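PDB 6X1L: WbbZ protein from Klebsiella pneumoniae subsp. pneumoniae NTUH-K2044, which is of unestablished function but belongs to the polysaccharide pyruvyl transferase family and may therefore modify or help assemble a cell-surface polysaccharide. Local coordinates for residues Leu9-Leu14 and Ile100-Thr105; Ser21-Tyr26 and Glu60-Glu65; Val122-Asn127 and Asp131-Leu136; Asn215-Tyr220 and Ala231-Leu236. One frame throughout, in Å; residues are numbered along the deposited sequence.

Interaction 1: Leu9-Leu14 and Ile100-Thr105; sequences LKFDLL and IIMPST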
loop_
_atom_site.group_PDB
_atom_site.type_symbol
_atom_site.label_atom_id
_atom_site.label_comp_id
_atom_site.label_asym_id
_atom_site.label_seq_id
_atom_site.Cartn_x
_atom_site.Cartn_y
_atom_site.Cartn_z
ATOM N N LEU A 9 27.339 -8.556 -11.775
ATOM C CA LEU A 9 27.575 -9.776 -12.543
ATOM C C LEU A 9 28.049 -10.908 -11.642
ATOM O O LEU A 9 27.571 -12.043 -11.752
ATOM C CB LEU A 9 28.595 -9.512 -13.651
ATOM C CG LEU A 9 29.100 -10.725 -14.438
ATOM C CD1 LEU A 9 28.007 -11.304 -15.329
ATOM C CD2 LEU A 9 30.333 -10.361 -15.252
ATOM N N LYS A 10 28.993 -10.614 -10.745
ATOM C CA LYS A 10 29.444 -11.615 -9.784
ATOM C C LYS A 10 28.273 -12.187 -8.997
ATOM O O LYS A 10 28.202 -13.401 -8.765
ATOM C CB LYS A 10 30.475 -10.999 -8.838
ATOM C CG LYS A 10 30.832 -11.880 -7.656
ATOM C CD LYS A 10 31.481 -11.082 -6.539
ATOM C CE LYS A 10 32.833 -10.535 -6.955
ATOM N NZ LYS A 10 33.450 -9.741 -5.859
ATOM N N PHE A 11 27.333 -11.325 -8.598
ATOM C CA PHE A 11 26.202 -11.758 -7.788
ATOM C C PHE A 11 25.317 -12.744 -8.542
ATOM O O PHE A 11 24.909 -13.768 -7.984
ATOM C CB PHE A 11 25.400 -10.533 -7.345
ATOM C CG PHE A 11 24.382 -10.817 -6.283
ATOM C CD1 PHE A 11 24.775 -11.217 -5.019
ATOM C CD2 PHE A 11 23.031 -10.653 -6.541
ATOM C CE1 PHE A 11 23.840 -11.467 -4.033
ATOM C CE2 PHE A 11 22.088 -10.901 -5.560
ATOM C CZ PHE A 11 22.493 -11.305 -4.304
ATOM N N ASP A 12 25.009 -12.452 -9.809
ATOM C CA ASP A 12 24.173 -13.345 -10.606
ATOM C C ASP A 12 24.809 -14.727 -10.732
ATOM O O ASP A 12 24.194 -15.744 -10.395
ATOM C CB ASP A 12 23.931 -12.740 -11.993
ATOM C CG ASP A 12 23.234 -11.387 -11.936
ATOM O OD1 ASP A 12 22.787 -10.981 -10.843
ATOM O OD2 ASP A 12 23.138 -10.725 -12.991
ATOM N N LEU A 13 26.049 -14.776 -11.228
ATOM C CA LEU A 13 26.721 -16.057 -11.433
ATOM C C LEU A 13 26.834 -16.840 -10.131
ATOM O O LEU A 13 26.663 -18.064 -10.114
ATOM C CB LEU A 13 28.106 -15.823 -12.039
ATOM C CG LEU A 13 28.125 -15.150 -13.412
ATOM C CD1 LEU A 13 29.532 -14.723 -13.791
ATOM C CD2 LEU A 13 27.545 -16.081 -14.465
ATOM N N LEU A 14 27.102 -16.146 -9.027
ATOM C CA LEU A 14 27.285 -16.818 -7.746
ATOM C C LEU A 14 26.004 -17.508 -7.291
ATOM O O LEU A 14 26.020 -18.688 -6.924
ATOM C CB LEU A 14 27.758 -15.807 -6.706
ATOM C CG LEU A 14 28.400 -16.314 -5.421
ATOM C CD1 LEU A 14 29.618 -17.183 -5.713
ATOM C CD2 LEU A 14 28.785 -15.119 -4.585
ATOM N N ILE A 100 22.374 -18.337 3.424
ATOM C CA ILE A 100 22.842 -17.231 2.599
ATOM C C ILE A 100 22.096 -15.977 3.030
ATOM O O ILE A 100 20.866 -15.905 2.918
ATOM C CB ILE A 100 22.630 -17.511 1.104
ATOM C CG1 ILE A 100 23.450 -18.723 0.664
ATOM C CG2 ILE A 100 23.000 -16.288 0.283
ATOM C CD1 ILE A 100 23.299 -19.052 -0.803
ATOM N N ILE A 101 22.837 -14.992 3.526
ATOM C CA ILE A 101 22.260 -13.714 3.921
ATOM C C ILE A 101 22.372 -12.771 2.729
ATOM O O ILE A 101 23.473 -12.361 2.353
ATOM C CB ILE A 101 22.953 -13.141 5.162
ATOM C CG1 ILE A 101 22.750 -14.079 6.355
ATOM C CG2 ILE A 101 22.424 -11.747 5.471
ATOM C CD1 ILE A 101 23.355 -13.574 7.647
HETATM N N MSE A 102 21.234 -12.438 2.127
HETATM C CA MSE A 102 21.198 -11.527 0.982
HETATM C C MSE A 102 21.680 -10.132 1.418
HETATM O O MSE A 102 21.697 -9.848 2.616
HETATM C CB MSE A 102 19.782 -11.504 0.390
HETATM C CG MSE A 102 19.342 -12.869 -0.134
HETATM SE SE MSE A 102 20.419 -13.526 -1.649
HETATM C CE MSE A 102 19.371 -12.683 -3.080
ATOM N N PRO A 103 22.095 -9.272 0.451
ATOM C CA PRO A 103 22.791 -8.020 0.809
ATOM C C PRO A 103 22.188 -7.262 1.980
ATOM O O PRO A 103 21.061 -6.757 1.898
ATOM C CB PRO A 103 22.702 -7.203 -0.484
ATOM C CG PRO A 103 22.757 -8.243 -1.551
ATOM C CD PRO A 103 21.991 -9.427 -1.014
ATOM N N SER A 104 22.943 -7.167 3.075
ATOM C CA SER A 104 22.392 -6.712 4.342
ATOM C C SER A 104 23.339 -5.745 5.041
ATOM O O SER A 104 24.541 -5.688 4.760
ATOM C CB SER A 104 22.092 -7.894 5.273
ATOM O OG SER A 104 21.044 -8.696 4.753
ATOM N N THR A 105 22.758 -4.980 5.961
ATOM C CA THR A 105 23.493 -4.159 6.913
ATOM C C THR A 105 23.439 -4.868 8.259
ATOM O O THR A 105 22.351 -5.151 8.771
ATOM C CB THR A 105 22.896 -2.753 7.010
ATOM O OG1 THR A 105 23.245 -1.997 5.840
ATOM C CG2 THR A 105 23.404 -2.027 8.250
#
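Phe11 is the residue of Leu9-Leu14 that meets Ile100-Thr105, at Met102 (modelled as selenomethionine) and Pro103. Lys10 comes first, its NZ hydrogen-bonded to Asn141 OD1; in Phe11, CG stands anti to the backbone N (chi1 -168°), which sends the ring toward Ile100-Thr105 with CZ leading. CZ lies 3.6 Å from Met102 CE. That methyl sits at the ring edge, near its plane, and SE is 5.3 Å from the Phe11 ring centroid, an oblique Met-aromatic contact. Met102 gets there by bending at chi2 and chi3. Pro103 and Phe11 come at each other from opposite directions, Pro103 CD 3.8 Å from Phe11 CZ. Here helix 6-21 packs on a Rossmann-like parallel sheet, at the C-terminal part of strand 98-104 where the chain turns a corner at Pro103. Phe45 and Phe123 also meet the Phe11 ring, the latter edge-to-face. Next along the helix, Asp12 turns elsewhere and forms a salt bridge with Arg48.

Interaction 2: Ser21-Tyr26 and Glu60-Glu65; sequences SHRFVY and ERYSSE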
loop_
_atom_site.group_PDB
_atom_site.type_symbol
_atom_site.label_atom_id
_atom_site.label_comp_id
_atom_site.label_asym_id
_atom_site.label_seq_id
_atom_site.Cartn_x
_atom_site.Cartn_y
_atom_site.Cartn_z
ATOM N N SER A 21 23.535 -26.688 -7.155
ATOM C CA SER A 21 23.894 -27.673 -6.143
ATOM C C SER A 21 22.797 -27.901 -5.111
ATOM O O SER A 21 22.617 -29.030 -4.644
ATOM C CB SER A 21 25.181 -27.245 -5.435
ATOM O OG SER A 21 26.227 -27.031 -6.367
ATOM N N HIS A 22 22.065 -26.855 -4.735
ATOM C CA HIS A 22 21.078 -26.940 -3.672
ATOM C C HIS A 22 19.813 -26.208 -4.096
ATOM O O HIS A 22 19.834 -25.349 -4.980
ATOM C CB HIS A 22 21.608 -26.343 -2.357
ATOM C CG HIS A 22 22.974 -26.826 -1.974
ATOM N ND1 HIS A 22 24.130 -26.240 -2.443
ATOM C CD2 HIS A 22 23.368 -27.836 -1.162
ATOM C CE1 HIS A 22 25.177 -26.870 -1.941
ATOM N NE2 HIS A 22 24.744 -27.842 -1.160
ATOM N N ARG A 23 18.703 -26.551 -3.456
ATOM C CA ARG A 23 17.463 -25.835 -3.707
ATOM C C ARG A 23 17.299 -24.714 -2.689
ATOM O O ARG A 23 17.750 -24.811 -1.543
ATOM C CB ARG A 23 16.259 -26.778 -3.670
ATOM C CG ARG A 23 15.676 -26.995 -2.299
ATOM C CD ARG A 23 14.398 -27.806 -2.359
ATOM N NE ARG A 23 13.914 -28.122 -1.019
ATOM C CZ ARG A 23 12.813 -28.818 -0.767
ATOM N NH1 ARG A 23 12.071 -29.271 -1.767
ATOM N NH2 ARG A 23 12.455 -29.057 0.486
ATOM N N PHE A 24 16.664 -23.630 -3.128
ATOM C CA PHE A 24 16.554 -22.424 -2.321
ATOM C C PHE A 24 15.276 -22.458 -1.492
ATOM O O PHE A 24 14.186 -22.689 -2.027
ATOM C CB PHE A 24 16.562 -21.175 -3.206
ATOM C CG PHE A 24 17.884 -20.891 -3.861
ATOM C CD1 PHE A 24 19.001 -21.669 -3.590
ATOM C CD2 PHE A 24 18.012 -19.829 -4.743
ATOM C CE1 PHE A 24 20.210 -21.398 -4.194
ATOM C CE2 PHE A 24 19.223 -19.552 -5.348
ATOM C CZ PHE A 24 20.322 -20.338 -5.074
ATOM N N VAL A 25 15.416 -22.234 -0.191
ATOM C CA VAL A 25 14.294 -21.996 0.710
ATOM C C VAL A 25 14.391 -20.538 1.133
ATOM O O VAL A 25 15.347 -20.149 1.817
ATOM C CB VAL A 25 14.321 -22.929 1.926
ATOM C CG1 VAL A 25 13.114 -22.669 2.816
ATOM C CG2 VAL A 25 14.373 -24.386 1.483
ATOM N N TYR A 26 13.421 -19.723 0.725
ATOM C CA TYR A 26 13.530 -18.274 0.831
ATOM C C TYR A 26 12.620 -17.739 1.926
ATOM O O TYR A 26 11.429 -18.068 1.971
ATOM C CB TYR A 26 13.200 -17.603 -0.505
ATOM C CG TYR A 26 13.144 -16.091 -0.437
ATOM C CD1 TYR A 26 14.295 -15.344 -0.239
ATOM C CD2 TYR A 26 11.936 -15.411 -0.577
ATOM C CE1 TYR A 26 14.253 -13.964 -0.176
ATOM C CE2 TYR A 26 11.883 -14.029 -0.518
ATOM C CZ TYR A 26 13.044 -13.312 -0.318
ATOM O OH TYR A 26 13.003 -11.940 -0.257
ATOM N N GLU A 60 7.790 -27.166 8.401
ATOM C CA GLU A 60 8.143 -28.092 7.338
ATOM C C GLU A 60 9.566 -28.603 7.537
ATOM O O GLU A 60 10.431 -27.909 8.078
ATOM C CB GLU A 60 8.012 -27.424 5.970
ATOM C CG GLU A 60 7.444 -28.340 4.896
ATOM C CD GLU A 60 7.550 -27.748 3.506
ATOM O OE1 GLU A 60 8.687 -27.587 3.013
ATOM O OE2 GLU A 60 6.498 -27.435 2.909
ATOM N N ARG A 61 9.799 -29.834 7.096
ATOM C CA ARG A 61 11.089 -30.487 7.272
ATOM C C ARG A 61 11.958 -30.233 6.047
ATOM O O ARG A 61 11.568 -30.557 4.921
ATOM C CB ARG A 61 10.904 -31.985 7.510
ATOM C CG ARG A 61 9.824 -32.616 6.652
ATOM C CD ARG A 61 9.632 -34.084 6.994
ATOM N NE ARG A 61 10.807 -34.883 6.660
ATOM C CZ ARG A 61 10.999 -35.471 5.482
ATOM N NH1 ARG A 61 10.091 -35.347 4.524
ATOM N NH2 ARG A 61 12.098 -36.181 5.262
ATOM N N TYR A 62 13.130 -29.646 6.270
ATOM C CA TYR A 62 14.090 -29.382 5.213
ATOM C C TYR A 62 15.330 -30.246 5.402
ATOM O O TYR A 62 15.590 -30.778 6.487
ATOM C CB TYR A 62 14.477 -27.900 5.180
ATOM C CG TYR A 62 13.300 -26.972 4.973
ATOM C CD1 TYR A 62 12.672 -26.880 3.738
ATOM C CD2 TYR A 62 12.817 -26.191 6.013
ATOM C CE1 TYR A 62 11.593 -26.033 3.544
ATOM C CE2 TYR A 62 11.739 -25.340 5.829
ATOM C CZ TYR A 62 11.132 -25.267 4.593
ATOM O OH TYR A 62 10.061 -24.422 4.408
ATOM N N SER A 63 16.097 -30.381 4.324
ATOM C CA SER A 63 17.269 -31.247 4.314
ATOM C C SER A 63 18.486 -30.477 4.813
ATOM O O SER A 63 18.846 -29.437 4.252
ATOM C CB SER A 63 17.516 -31.789 2.908
ATOM O OG SER A 63 18.743 -32.492 2.845
ATOM N N SER A 64 19.124 -30.996 5.862
ATOM C CA SER A 64 20.343 -30.405 6.401
ATOM C C SER A 64 21.550 -30.597 5.492
ATOM O O SER A 64 22.656 -30.194 5.870
ATOM C CB SER A 64 20.635 -30.999 7.781
ATOM O OG SER A 64 21.863 -30.517 8.296
ATOM N N GLU A 65 21.375 -31.198 4.319
ATOM C CA GLU A 65 22.469 -31.437 3.392
ATOM C C GLU A 65 22.269 -30.801 2.025
ATOM O O GLU A 65 23.256 -30.415 1.395
ATOM C CB GLU A 65 22.687 -32.947 3.209
ATOM C CG GLU A 65 23.901 -33.307 2.369
ATOM C CD GLU A 65 24.018 -34.797 2.123
ATOM O OE1 GLU A 65 25.138 -35.269 1.835
ATOM O OE2 GLU A 65 22.988 -35.495 2.221
#
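Val25 lies over one face of the Tyr62 ring, the central contact between strand 23-27 of the six-stranded parallel sheet and the loop that leads from strand 53-55 to strand 67-71. It is a CH-pi arrangement: CG1 of Val25 is 4.1 Å from the centroid of the Tyr62 ring and 27° off its normal. Both valine methyls lie on that face, CG1 nearest Tyr62 CZ at 3.7 Å and CG2 against Tyr62 CD1 and CE1. CG1 is anti to the backbone N (chi1 -179°) and CG2 anti to the carbonyl carbon, an arrangement that brings both methyls onto the ring. Phe96 also meets the ring, and the phenol oxygen is hydrogen-bonded to Arg57 N.

Arg23 comes to the same ring from its edge. Its chain runs extended from CG to NE, crosses Tyr62 at about a right angle, and leaves NH2 3.9 Å from Tyr62 CD1, near the ring plane. Guanidinium and ring are turned 73° against each other, so they do not stack. The charge is answered by Asp67, which forms a salt bridge with Arg23 NE and also accepts from Ser63 N.

Farther along, Ser63 OG accepts from Glu65 N in an ST turn. The Glu65 carbonyl then faces the imidazole edge of His22, with Glu65 O lying in the ring plane 3.6 Å from His22 CD2.

Interaction 3: Val122-Asn127 and Asp131-Leu136; sequences VFCREN and DYIKSL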
loop_
_atom_site.group_PDB
_atom_site.type_symbol
_atom_site.label_atom_id
_atom_site.label_comp_id
_atom_site.label_asym_id
_atom_site.label_seq_id
_atom_site.Cartn_x
_atom_site.Cartn_y
_atom_site.Cartn_z
ATOM N N VAL A 122 27.639 -14.535 3.676
ATOM C CA VAL A 122 27.135 -13.215 4.040
ATOM C C VAL A 122 27.369 -12.253 2.886
ATOM O O VAL A 122 28.511 -12.047 2.459
ATOM C CB VAL A 122 27.795 -12.685 5.321
ATOM C CG1 VAL A 122 27.115 -11.391 5.756
ATOM C CG2 VAL A 122 27.737 -13.727 6.424
ATOM N N PHE A 123 26.292 -11.639 2.401
ATOM C CA PHE A 123 26.385 -10.565 1.423
ATOM C C PHE A 123 26.143 -9.242 2.137
ATOM O O PHE A 123 25.126 -9.078 2.821
ATOM C CB PHE A 123 25.388 -10.771 0.283
ATOM C CG PHE A 123 25.738 -11.918 -0.617
ATOM C CD1 PHE A 123 26.526 -11.719 -1.736
ATOM C CD2 PHE A 123 25.295 -13.198 -0.331
ATOM C CE1 PHE A 123 26.865 -12.776 -2.561
ATOM C CE2 PHE A 123 25.626 -14.260 -1.150
ATOM C CZ PHE A 123 26.414 -14.049 -2.268
ATOM N N CYS A 124 27.078 -8.311 1.979
ATOM C CA CYS A 124 27.053 -7.024 2.654
ATOM C C CYS A 124 26.732 -5.929 1.647
ATOM O O CYS A 124 27.292 -5.904 0.544
ATOM C CB CYS A 124 28.398 -6.745 3.326
ATOM S SG CYS A 124 29.055 -8.175 4.225
ATOM N N ARG A 125 25.833 -5.021 2.024
ATOM C CA ARG A 125 25.392 -3.973 1.114
ATOM C C ARG A 125 26.135 -2.656 1.313
ATOM O O ARG A 125 25.777 -1.657 0.681
ATOM C CB ARG A 125 23.878 -3.759 1.239
ATOM C CG ARG A 125 23.408 -3.203 2.568
ATOM C CD ARG A 125 21.874 -3.116 2.587
ATOM N NE ARG A 125 21.379 -2.466 3.795
ATOM C CZ ARG A 125 20.090 -2.321 4.086
ATOM N NH1 ARG A 125 19.165 -2.792 3.259
ATOM N NH2 ARG A 125 19.727 -1.714 5.207
ATOM N N GLU A 126 27.154 -2.625 2.170
ATOM C CA GLU A 126 28.025 -1.458 2.273
ATOM C C GLU A 126 29.344 -1.874 2.917
ATOM O O GLU A 126 29.513 -3.010 3.361
ATOM C CB GLU A 126 27.361 -0.310 3.046
ATOM C CG GLU A 126 26.262 -0.724 4.023
ATOM C CD GLU A 126 26.804 -1.244 5.335
ATOM O OE1 GLU A 126 28.034 -1.142 5.554
ATOM O OE2 GLU A 126 26.000 -1.747 6.148
ATOM N N ASN A 127 30.275 -0.915 2.968
ATOM C CA ASN A 127 31.659 -1.203 3.348
ATOM C C ASN A 127 31.825 -1.430 4.844
ATOM O O ASN A 127 32.774 -2.108 5.261
ATOM C CB ASN A 127 32.569 -0.056 2.909
ATOM C CG ASN A 127 33.058 -0.213 1.489
ATOM O OD1 ASN A 127 33.510 -1.285 1.090
ATOM N ND2 ASN A 127 32.971 0.863 0.715
ATOM N N ASP A 131 33.616 -4.818 6.098
ATOM C CA ASP A 131 34.831 -4.830 6.907
ATOM C C ASP A 131 34.589 -5.466 8.268
ATOM O O ASP A 131 35.495 -6.089 8.828
ATOM C CB ASP A 131 35.372 -3.411 7.075
ATOM C CG ASP A 131 35.874 -2.825 5.775
ATOM O OD1 ASP A 131 36.110 -3.602 4.829
ATOM O OD2 ASP A 131 36.039 -1.590 5.702
ATOM N N TYR A 132 33.378 -5.330 8.809
ATOM C CA TYR A 132 33.066 -5.965 10.084
ATOM C C TYR A 132 33.081 -7.485 9.958
ATOM O O TYR A 132 33.789 -8.172 10.707
ATOM C CB TYR A 132 31.711 -5.464 10.592
ATOM C CG TYR A 132 31.132 -6.281 11.724
ATOM C CD1 TYR A 132 31.900 -6.619 12.832
ATOM C CD2 TYR A 132 29.809 -6.700 11.691
ATOM C CE1 TYR A 132 31.371 -7.365 13.863
ATOM C CE2 TYR A 132 29.271 -7.440 12.718
ATOM C CZ TYR A 132 30.053 -7.770 13.802
ATOM O OH TYR A 132 29.514 -8.511 14.826
ATOM N N ILE A 133 32.322 -8.028 9.002
ATOM C CA ILE A 133 32.242 -9.480 8.852
ATOM C C ILE A 133 33.610 -10.065 8.526
ATOM O O ILE A 133 34.014 -11.086 9.097
ATOM C CB ILE A 133 31.203 -9.861 7.782
ATOM C CG1 ILE A 133 29.818 -9.331 8.163
ATOM C CG2 ILE A 133 31.167 -11.371 7.602
ATOM C CD1 ILE A 133 29.307 -9.862 9.486
ATOM N N LYS A 134 34.341 -9.439 7.602
ATOM C CA LYS A 134 35.664 -9.949 7.271
ATOM C C LYS A 134 36.630 -9.830 8.444
ATOM O O LYS A 134 37.600 -10.591 8.507
ATOM C CB LYS A 134 36.228 -9.230 6.041
ATOM C CG LYS A 134 36.956 -7.925 6.333
ATOM C CD LYS A 134 37.507 -7.312 5.051
ATOM C CE LYS A 134 38.351 -6.079 5.344
ATOM N NZ LYS A 134 38.934 -5.485 4.106
ATOM N N SER A 135 36.381 -8.908 9.379
ATOM C CA SER A 135 37.222 -8.832 10.568
ATOM C C SER A 135 36.979 -10.008 11.501
ATOM O O SER A 135 37.856 -10.340 12.302
ATOM C CB SER A 135 36.990 -7.511 11.307
ATOM O OG SER A 135 35.811 -7.540 12.091
ATOM N N LEU A 136 35.810 -10.648 11.405
ATOM C CA LEU A 136 35.489 -11.857 12.156
ATOM C C LEU A 136 36.062 -13.107 11.502
ATOM O O LEU A 136 35.541 -14.209 11.717
ATOM C CB LEU A 136 33.971 -11.983 12.332
ATOM C CG LEU A 136 33.284 -10.799 13.000
ATOM C CD1 LEU A 136 31.782 -11.024 13.128
ATOM C CD2 LEU A 136 33.909 -10.544 14.356
#
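Ile133 presents CG1 to both Val122 and Cys124, two residues on the face of strand 120-124 that is turned to helix 127-135. Its CG1 is anti to the carbonyl carbon (chi1 -60°) and lies 4.2 Å from Val122 CG1 and equally far from Cys124 SG. The Ile133 and Val122 side chains lie at a slant to one another. In Val122, CG1 is the branch used, placed anti to the backbone N (chi1 -173°), while the Cys124 sulfur comes in from the next position on the same strand face. These are looser van der Waals contacts; Tyr138 touches Val122 and Ile133, and Val144 of the neighbouring strand touches Cys124 and Ile133.

The polar part lies at the beginning of the helix. Asp131 N donates to Asn127 O at 3.0 Å, the i to i+4 bond of the first helical turn. The Asp131 carboxylate bends back over the same oxygen, OD2 standing 3.3 Å from Asn127 O; both are acceptors, so this is proximity without a bond. Lys134 NZ, one turn on, forms a salt bridge with Asp131 OD1 at 3.5 Å and would probably offset part of the carboxylate's charge.

Glu126 holds the N-cap position, and its side chain caps a backbone N just beyond Asn127. This is the strand-to-helix half of a beta-alpha-beta unit that continues into strand 144-146, as in Rossmann-like folds.

Interaction 4: Asn215-Tyr220 and Ala231-Leu236; sequences NFLEEY and AILASL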
loop_
_atom_site.group_PDB
_atom_site.type_symbol
_atom_site.label_atom_id
_atom_site.label_comp_id
_atom_site.label_asym_id
_atom_site.label_seq_id
_atom_site.Cartn_x
_atom_site.Cartn_y
_atom_site.Cartn_z
ATOM N N ASN A 215 4.486 5.320 -7.030
ATOM C CA ASN A 215 3.441 6.229 -7.502
ATOM C C ASN A 215 3.481 7.548 -6.748
ATOM O O ASN A 215 3.345 8.621 -7.348
ATOM C CB ASN A 215 2.056 5.600 -7.343
ATOM C CG ASN A 215 1.827 4.431 -8.272
ATOM O OD1 ASN A 215 2.492 4.287 -9.298
ATOM N ND2 ASN A 215 0.869 3.592 -7.917
ATOM N N PHE A 216 3.652 7.484 -5.426
ATOM C CA PHE A 216 3.705 8.698 -4.622
ATOM C C PHE A 216 4.870 9.579 -5.048
ATOM O O PHE A 216 4.706 10.785 -5.266
ATOM C CB PHE A 216 3.816 8.332 -3.141
ATOM C CG PHE A 216 4.001 9.517 -2.239
ATOM C CD1 PHE A 216 2.905 10.257 -1.814
ATOM C CD2 PHE A 216 5.268 9.897 -1.818
ATOM C CE1 PHE A 216 3.065 11.350 -0.985
ATOM C CE2 PHE A 216 5.436 10.995 -0.989
ATOM C CZ PHE A 216 4.332 11.720 -0.572
ATOM N N LEU A 217 6.054 8.982 -5.194
ATOM C CA LEU A 217 7.261 9.764 -5.438
ATOM C C LEU A 217 7.316 10.317 -6.854
ATOM O O LEU A 217 7.901 11.383 -7.072
ATOM C CB LEU A 217 8.495 8.901 -5.164
ATOM C CG LEU A 217 8.652 8.420 -3.723
ATOM C CD1 LEU A 217 9.723 7.337 -3.642
ATOM C CD2 LEU A 217 9.002 9.592 -2.818
ATOM N N GLU A 218 6.729 9.608 -7.826
ATOM C CA GLU A 218 6.829 10.018 -9.226
ATOM C C GLU A 218 6.367 11.454 -9.450
ATOM O O GLU A 218 6.881 12.139 -10.344
ATOM C CB GLU A 218 6.011 9.077 -10.113
ATOM C CG GLU A 218 6.681 7.750 -10.445
ATOM C CD GLU A 218 5.793 6.851 -11.296
ATOM O OE1 GLU A 218 4.866 6.222 -10.743
ATOM O OE2 GLU A 218 6.012 6.783 -12.525
ATOM N N GLU A 219 5.405 11.926 -8.661
ATOM C CA GLU A 219 4.779 13.222 -8.899
ATOM C C GLU A 219 5.532 14.384 -8.263
ATOM O O GLU A 219 5.081 15.529 -8.381
ATOM C CB GLU A 219 3.329 13.199 -8.398
ATOM C CG GLU A 219 2.419 12.304 -9.230
ATOM C CD GLU A 219 0.962 12.338 -8.782
ATOM O OE1 GLU A 219 0.675 11.994 -7.613
ATOM O OE2 GLU A 219 0.101 12.712 -9.607
ATOM N N TYR A 220 6.660 14.127 -7.608
ATOM C CA TYR A 220 7.452 15.163 -6.963
ATOM C C TYR A 220 8.759 15.386 -7.714
ATOM O O TYR A 220 9.291 14.478 -8.358
ATOM C CB TYR A 220 7.767 14.802 -5.510
ATOM C CG TYR A 220 6.573 14.814 -4.584
ATOM C CD1 TYR A 220 6.162 15.990 -3.966
ATOM C CD2 TYR A 220 5.867 13.650 -4.314
ATOM C CE1 TYR A 220 5.075 16.005 -3.112
ATOM C CE2 TYR A 220 4.784 13.653 -3.462
ATOM C CZ TYR A 220 4.390 14.831 -2.863
ATOM O OH TYR A 220 3.310 14.834 -2.016
ATOM N N ALA A 231 14.927 6.952 -0.297
ATOM C CA ALA A 231 16.052 7.568 -0.993
ATOM C C ALA A 231 16.475 6.741 -2.198
ATOM O O ALA A 231 16.768 7.292 -3.266
ATOM C CB ALA A 231 17.222 7.761 -0.029
ATOM N N ILE A 232 16.507 5.414 -2.050
ATOM C CA ILE A 232 16.888 4.553 -3.165
ATOM C C ILE A 232 15.868 4.653 -4.296
ATOM O O ILE A 232 16.230 4.844 -5.463
ATOM C CB ILE A 232 17.071 3.101 -2.684
ATOM C CG1 ILE A 232 18.383 2.966 -1.898
ATOM C CG2 ILE A 232 17.060 2.142 -3.864
ATOM C CD1 ILE A 232 18.577 1.614 -1.265
ATOM N N LEU A 233 14.577 4.533 -3.968
ATOM C CA LEU A 233 13.539 4.613 -4.992
ATOM C C LEU A 233 13.597 5.941 -5.733
ATOM O O LEU A 233 13.584 5.980 -6.968
ATOM C CB LEU A 233 12.159 4.419 -4.365
ATOM C CG LEU A 233 11.716 3.014 -3.963
ATOM C CD1 LEU A 233 10.311 3.079 -3.384
ATOM C CD2 LEU A 233 11.772 2.066 -5.153
ATOM N N ALA A 234 13.669 7.046 -4.988
ATOM C CA ALA A 234 13.757 8.354 -5.624
ATOM C C ALA A 234 15.019 8.487 -6.467
ATOM O O ALA A 234 14.997 9.149 -7.511
ATOM C CB ALA A 234 13.696 9.453 -4.566
ATOM N N SER A 235 16.123 7.863 -6.037
ATOM C CA SER A 235 17.348 7.884 -6.834
ATOM C C SER A 235 17.170 7.119 -8.137
ATOM O O SER A 235 17.628 7.568 -9.194
ATOM C CB SER A 235 18.516 7.301 -6.033
ATOM O OG SER A 235 18.836 8.118 -4.923
ATOM N N LEU A 236 16.526 5.948 -8.078
ATOM C CA LEU A 236 16.193 5.221 -9.300
ATOM C C LEU A 236 15.313 6.053 -10.225
ATOM O O LEU A 236 15.435 5.960 -11.453
ATOM C CB LEU A 236 15.493 3.906 -8.957
ATOM C CG LEU A 236 16.277 2.894 -8.123
ATOM C CD1 LEU A 236 15.458 1.631 -7.915
ATOM C CD2 LEU A 236 17.602 2.572 -8.793
#
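Leu217 lays its CD1 methyl against the backbone end of Leu233, 3.9 Å from Leu233 CB and 4.2 Å from Ala234 N. The contact is thus between a branch tip on one helix and the root of a side chain on the other. Leu217 has CG anti to the carbonyl carbon (chi1 -63°) and CD1 continuing outward (chi2 167°), which carries that methyl across to the second helix, and the two leucine side chains cross at about a right angle. Small Ala234 lets the backbones come close, with CA of Leu217 and CA of Ala234 6.6 Å apart. Helices 203-218 and 228-236 flank strand 220-225 in sequence, and both pack on the four-stranded parallel sheet of the second alpha/beta domain, the two-domain layout expected of a GT-B-like protein. Val223 of that strand touches both Leu217 and Ala234, while Val241 of the next strand also touches Ala234. Across the subunit boundary, Phe216 packs on Tyr199 of the second subunit. Within helix 228-236, Ser235 OG donates to Ala231 O at 2.8 Å. The same oxygen accepts Ser235 N at 2.9 Å, and the two donors reach it from opposite faces of its carbonyl plane.

In the fold
Interactions 1, 2 and 3 all reach the six-stranded parallel sheet, whereas interaction 4 belongs to the other, four-stranded one. Interactions 1 and 3 are the close pair, their centres about 12 Å apart on neighbouring strands: Leu14 CD2 packs 3.5 Å from Phe123 CZ, and Thr105 OG1 lies 2.8 Å from both Glu126 OE2 and Arg125 NE, probable hydrogen bonds that join the two strand ends. Interaction 2, nested along the chain inside the loop closed by interaction 1, has its centre about 18 Å from that of interaction 1. Interaction 4 sits across the chain's centre, about 25 Å from interaction 1 and about 37 Å from interaction 2 between centres, and lies beside the second subunit.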